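Local structure of peroxisomal membrane protein PEX15 (Saccharomyces cerevisiae, 5VXV) at residues 91-102 with 145-156. The protein anchors the AAA-ATPase pair PEX1 and PEX6 to the peroxisomal membrane, and this chain is the helical cytosolic domain of that docking factor. Residues are numbered along the deposited sequence; the frame is centred on the assembly and turned at random.
Sequences LLVINKFFRCCI and GLQELIEIFIFQ
L92 and G145 lie 5.6 Å apart, CA to CA, the shortest such spacing between segments 91-102 and 145-156, whose axes run nearly parallel, 9.3 Å apart at closest approach and crossing at 15°. The CA spacing widens to 7.5 Å between I102 and Q156, evidence that the glycine end is the tighter one. There L91, turned across by a CG anti to its backbone N (chi1 -175°), sets CD2 3.3 Å from G145 C. N95 is a knob in the hole formed by G145, E148, L149 and I152. Its ND2 donates to a lone pair of G145 O (3.1 Å), which lies in the amide plane and also accepts from L149 N. The same ND2 donates to the anti lone pair of E148 OE1 (2.8 Å), tilted from that plane. A leucine in place of N95 would probably leave OE1 without this donor and G145 O without its interhelical mate. E148 OE2 forms a salt bridge with R99 NH1 at 3.4 Å, its hydrogen bond weak, and a water joins OE1, R99 NH2 and L92 O; NH2 also forms a salt bridge with D50 of helix 39-51. Apolar contacts flank this network: L149 CD1 approaches the F98 ring, while I152 CG2 meets I102 CD1 at 3.6 Å. Two bonds from one buried, knob-seated amide are consistent with N95 setting the helix register, and with R99 it would be expected to stabilise E148's negative charge.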
loop_
_atom_site.group_PDB
_atom_site.type_symbol
_atom_site.label_atom_id
_atom_site.label_comp_id
_atom_site.label_asym_id
_atom_site.label_seq_id
_atom_site.Cartn_x
_atom_site.Cartn_y
_atom_site.Cartn_z
ATOM N N LEU A 91 7.096 -6.951 4.920
ATOM C CA LEU A 91 6.979 -5.633 4.309
ATOM C C LEU A 91 6.092 -5.653 3.069
ATOM O O LEU A 91 5.422 -4.658 2.776
ATOM C CB LEU A 91 8.370 -5.105 3.966
ATOM C CG LEU A 91 8.457 -3.677 3.428
ATOM C CD1 LEU A 91 7.790 -2.686 4.371
ATOM C CD2 LEU A 91 9.913 -3.307 3.216
ATOM N N LEU A 92 6.064 -6.765 2.328
ATOM C CA LEU A 92 5.223 -6.813 1.135
ATOM C C LEU A 92 3.744 -6.713 1.493
ATOM O O LEU A 92 2.957 -6.158 0.719
ATOM C CB LEU A 92 5.502 -8.091 0.338
ATOM C CG LEU A 92 6.922 -8.259 -0.217
ATOM C CD1 LEU A 92 7.019 -9.498 -1.102
ATOM C CD2 LEU A 92 7.370 -7.024 -0.991
ATOM N N VAL A 93 3.350 -7.226 2.660
ATOM C CA VAL A 93 1.964 -7.090 3.097
ATOM C C VAL A 93 1.688 -5.667 3.561
ATOM O O VAL A 93 0.604 -5.122 3.323
ATOM C CB VAL A 93 1.653 -8.117 4.200
ATOM C CG1 VAL A 93 0.242 -7.923 4.732
ATOM C CG2 VAL A 93 1.827 -9.524 3.656
ATOM N N ILE A 94 2.654 -5.052 4.246
ATOM C CA ILE A 94 2.553 -3.633 4.578
ATOM C C ILE A 94 2.319 -2.821 3.313
ATOM O O ILE A 94 1.482 -1.910 3.284
ATOM C CB ILE A 94 3.820 -3.180 5.332
ATOM C CG1 ILE A 94 3.820 -3.773 6.744
ATOM C CG2 ILE A 94 3.913 -1.654 5.401
ATOM C CD1 ILE A 94 5.168 -3.760 7.427
ATOM N N ASN A 95 3.035 -3.156 2.238
ATOM C CA ASN A 95 2.859 -2.440 0.980
ATOM C C ASN A 95 1.465 -2.662 0.406
ATOM O O ASN A 95 0.842 -1.723 -0.103
ATOM C CB ASN A 95 3.934 -2.871 -0.018
ATOM C CG ASN A 95 5.319 -2.388 0.376
ATOM O OD1 ASN A 95 5.460 -1.506 1.222
ATOM N ND2 ASN A 95 6.346 -2.962 -0.236
ATOM N N LYS A 96 0.958 -3.899 0.471
ATOM C CA LYS A 96 -0.415 -4.151 0.043
ATOM C C LYS A 96 -1.401 -3.306 0.839
ATOM O O LYS A 96 -2.335 -2.728 0.271
ATOM C CB LYS A 96 -0.761 -5.636 0.186
ATOM C CG LYS A 96 -0.058 -6.555 -0.802
ATOM C CD LYS A 96 -0.591 -7.978 -0.722
ATOM C CE LYS A 96 0.147 -8.891 -1.689
ATOM N NZ LYS A 96 -0.399 -10.283 -1.710
ATOM N N PHE A 97 -1.214 -3.225 2.160
ATOM C CA PHE A 97 -2.109 -2.428 2.989
ATOM C C PHE A 97 -2.112 -0.969 2.548
ATOM O O PHE A 97 -3.176 -0.358 2.391
ATOM C CB PHE A 97 -1.704 -2.548 4.459
ATOM C CG PHE A 97 -2.495 -1.660 5.375
ATOM C CD1 PHE A 97 -3.712 -2.076 5.890
ATOM C CD2 PHE A 97 -2.024 -0.401 5.713
ATOM C CE1 PHE A 97 -4.441 -1.252 6.726
ATOM C CE2 PHE A 97 -2.750 0.425 6.550
ATOM C CZ PHE A 97 -3.959 -0.001 7.055
ATOM N N PHE A 98 -0.927 -0.388 2.340
ATOM C CA PHE A 98 -0.867 1.001 1.897
ATOM C C PHE A 98 -1.571 1.178 0.556
ATOM O O PHE A 98 -2.289 2.163 0.348
ATOM C CB PHE A 98 0.588 1.475 1.814
ATOM C CG PHE A 98 1.234 1.738 3.156
ATOM C CD1 PHE A 98 0.527 2.354 4.177
ATOM C CD2 PHE A 98 2.548 1.369 3.392
ATOM C CE1 PHE A 98 1.119 2.598 5.404
ATOM C CE2 PHE A 98 3.145 1.611 4.619
ATOM C CZ PHE A 98 2.427 2.226 5.624
ATOM N N ARG A 99 -1.398 0.226 -0.364
ATOM C CA ARG A 99 -2.074 0.335 -1.654
ATOM C C ARG A 99 -3.589 0.299 -1.482
ATOM O O ARG A 99 -4.320 0.968 -2.221
ATOM C CB ARG A 99 -1.610 -0.776 -2.594
ATOM C CG ARG A 99 -0.202 -0.574 -3.135
ATOM C CD ARG A 99 0.061 -1.436 -4.365
ATOM N NE ARG A 99 0.113 -2.860 -4.044
ATOM C CZ ARG A 99 1.226 -3.543 -3.787
ATOM N NH1 ARG A 99 2.412 -2.947 -3.809
ATOM N NH2 ARG A 99 1.153 -4.835 -3.506
ATOM N N CYS A 100 -4.080 -0.472 -0.508
ATOM C CA CYS A 100 -5.517 -0.511 -0.252
ATOM C C CYS A 100 -6.015 0.820 0.302
ATOM O O CYS A 100 -7.098 1.286 -0.071
ATOM C CB CYS A 100 -5.852 -1.654 0.706
ATOM S SG CYS A 100 -5.650 -3.296 -0.021
ATOM N N CYS A 101 -5.242 1.450 1.191
ATOM C CA CYS A 101 -5.609 2.780 1.671
ATOM C C CYS A 101 -5.658 3.776 0.519
ATOM O O CYS A 101 -6.555 4.624 0.454
ATOM C CB CYS A 101 -4.618 3.251 2.735
ATOM S SG CYS A 101 -4.613 2.268 4.251
ATOM N N ILE A 102 -4.699 3.680 -0.402
ATOM C CA ILE A 102 -4.671 4.565 -1.562
ATOM C C ILE A 102 -5.913 4.357 -2.420
ATOM O O ILE A 102 -6.501 5.315 -2.932
ATOM C CB ILE A 102 -3.375 4.327 -2.360
ATOM C CG1 ILE A 102 -2.167 4.815 -1.555
ATOM C CG2 ILE A 102 -3.427 5.015 -3.723
ATOM C CD1 ILE A 102 -0.840 4.283 -2.049
ATOM N N GLY A 145 11.366 -5.250 -0.964
ATOM C CA GLY A 145 10.191 -4.666 -0.339
ATOM C C GLY A 145 10.361 -3.188 -0.052
ATOM O O GLY A 145 9.410 -2.409 -0.171
ATOM N N LEU A 146 11.574 -2.779 0.331
ATOM C CA LEU A 146 11.820 -1.371 0.629
ATOM C C LEU A 146 11.786 -0.526 -0.639
ATOM O O LEU A 146 11.203 0.564 -0.642
ATOM C CB LEU A 146 13.156 -1.211 1.356
ATOM C CG LEU A 146 13.550 0.220 1.734
ATOM C CD1 LEU A 146 12.446 0.916 2.517
ATOM C CD2 LEU A 146 14.842 0.210 2.536
ATOM N N GLN A 147 12.387 -1.011 -1.730
ATOM C CA GLN A 147 12.244 -0.320 -3.008
ATOM C C GLN A 147 10.773 -0.127 -3.352
ATOM O O GLN A 147 10.353 0.966 -3.744
ATOM C CB GLN A 147 12.948 -1.089 -4.131
ATOM C CG GLN A 147 12.825 -0.391 -5.489
ATOM C CD GLN A 147 13.342 -1.219 -6.649
ATOM O OE1 GLN A 147 13.774 -2.357 -6.478
ATOM N NE2 GLN A 147 13.289 -0.646 -7.845
ATOM N N GLU A 148 9.972 -1.185 -3.204
ATOM C CA GLU A 148 8.552 -1.084 -3.532
ATOM C C GLU A 148 7.860 -0.052 -2.653
ATOM O O GLU A 148 7.019 0.720 -3.131
ATOM C CB GLU A 148 7.876 -2.450 -3.388
ATOM C CG GLU A 148 6.399 -2.450 -3.785
ATOM C CD GLU A 148 5.753 -3.823 -3.689
ATOM O OE1 GLU A 148 5.620 -4.351 -2.567
ATOM O OE2 GLU A 148 5.378 -4.376 -4.744
ATOM N N LEU A 149 8.195 -0.031 -1.362
ATOM C CA LEU A 149 7.570 0.909 -0.435
ATOM C C LEU A 149 7.833 2.351 -0.857
ATOM O O LEU A 149 6.916 3.181 -0.883
ATOM C CB LEU A 149 8.087 0.652 0.982
ATOM C CG LEU A 149 7.662 1.645 2.065
ATOM C CD1 LEU A 149 6.148 1.666 2.221
ATOM C CD2 LEU A 149 8.343 1.305 3.380
ATOM N N ILE A 150 9.083 2.673 -1.189
ATOM C CA ILE A 150 9.395 4.040 -1.588
ATOM C C ILE A 150 8.707 4.375 -2.904
ATOM O O ILE A 150 8.236 5.500 -3.106
ATOM C CB ILE A 150 10.919 4.247 -1.677
ATOM C CG1 ILE A 150 11.595 3.871 -0.352
ATOM C CG2 ILE A 150 11.236 5.695 -2.039
ATOM C CD1 ILE A 150 11.093 4.639 0.860
ATOM N N GLU A 151 8.613 3.404 -3.813
ATOM C CA GLU A 151 7.997 3.686 -5.102
ATOM C C GLU A 151 6.483 3.843 -4.979
ATOM O O GLU A 151 5.881 4.598 -5.748
ATOM C CB GLU A 151 8.388 2.602 -6.107
ATOM C CG GLU A 151 9.870 2.698 -6.480
ATOM C CD GLU A 151 10.260 1.847 -7.670
ATOM O OE1 GLU A 151 9.406 1.084 -8.169
ATOM O OE2 GLU A 151 11.430 1.947 -8.104
ATOM N N ILE A 152 5.851 3.182 -4.004
ATOM C CA ILE A 152 4.452 3.491 -3.705
ATOM C C ILE A 152 4.325 4.945 -3.273
ATOM O O ILE A 152 3.474 5.691 -3.769
ATOM C CB ILE A 152 3.899 2.543 -2.624
ATOM C CG1 ILE A 152 3.798 1.113 -3.152
ATOM C CG2 ILE A 152 2.518 3.016 -2.154
ATOM C CD1 ILE A 152 3.535 0.081 -2.068
ATOM N N PHE A 153 5.170 5.364 -2.331
ATOM C CA PHE A 153 5.112 6.733 -1.834
ATOM C C PHE A 153 5.246 7.734 -2.976
ATOM O O PHE A 153 4.457 8.679 -3.084
ATOM C CB PHE A 153 6.209 6.946 -0.788
ATOM C CG PHE A 153 6.174 8.299 -0.133
ATOM C CD1 PHE A 153 6.857 9.368 -0.687
ATOM C CD2 PHE A 153 5.465 8.498 1.041
ATOM C CE1 PHE A 153 6.828 10.613 -0.089
ATOM C CE2 PHE A 153 5.435 9.742 1.644
ATOM C CZ PHE A 153 6.116 10.799 1.078
ATOM N N ILE A 154 6.234 7.534 -3.849
ATOM C CA ILE A 154 6.495 8.508 -4.906
ATOM C C ILE A 154 5.439 8.414 -6.004
ATOM O O ILE A 154 4.814 9.417 -6.369
ATOM C CB ILE A 154 7.915 8.317 -5.468
ATOM C CG1 ILE A 154 8.947 8.643 -4.383
ATOM C CG2 ILE A 154 8.131 9.202 -6.696
ATOM C CD1 ILE A 154 10.388 8.385 -4.779
ATOM N N PHE A 155 5.224 7.215 -6.551
ATOM C CA PHE A 155 4.418 7.105 -7.763
ATOM C C PHE A 155 2.922 7.083 -7.468
ATOM O O PHE A 155 2.129 7.618 -8.249
ATOM C CB PHE A 155 4.819 5.856 -8.551
ATOM C CG PHE A 155 6.227 5.898 -9.078
ATOM C CD1 PHE A 155 6.677 6.988 -9.803
ATOM C CD2 PHE A 155 7.102 4.853 -8.840
ATOM C CE1 PHE A 155 7.973 7.035 -10.283
ATOM C CE2 PHE A 155 8.396 4.893 -9.315
ATOM C CZ PHE A 155 8.834 5.985 -10.037
ATOM N N GLN A 156 2.505 6.464 -6.365
ATOM C CA GLN A 156 1.080 6.389 -6.073
ATOM C C GLN A 156 0.580 7.561 -5.239
ATOM O O GLN A 156 -0.565 7.992 -5.423
ATOM C CB GLN A 156 0.752 5.072 -5.363
ATOM C CG GLN A 156 1.100 3.837 -6.182
ATOM C CD GLN A 156 0.200 2.653 -5.876
ATOM O OE1 GLN A 156 -0.944 2.817 -5.450
ATOM N NE2 GLN A 156 0.713 1.449 -6.102
HETATM O O HOH W 1 3.501 -6.019 -2.106
HETATM O O HOH W 2 -3.487 1.418 -4.893
#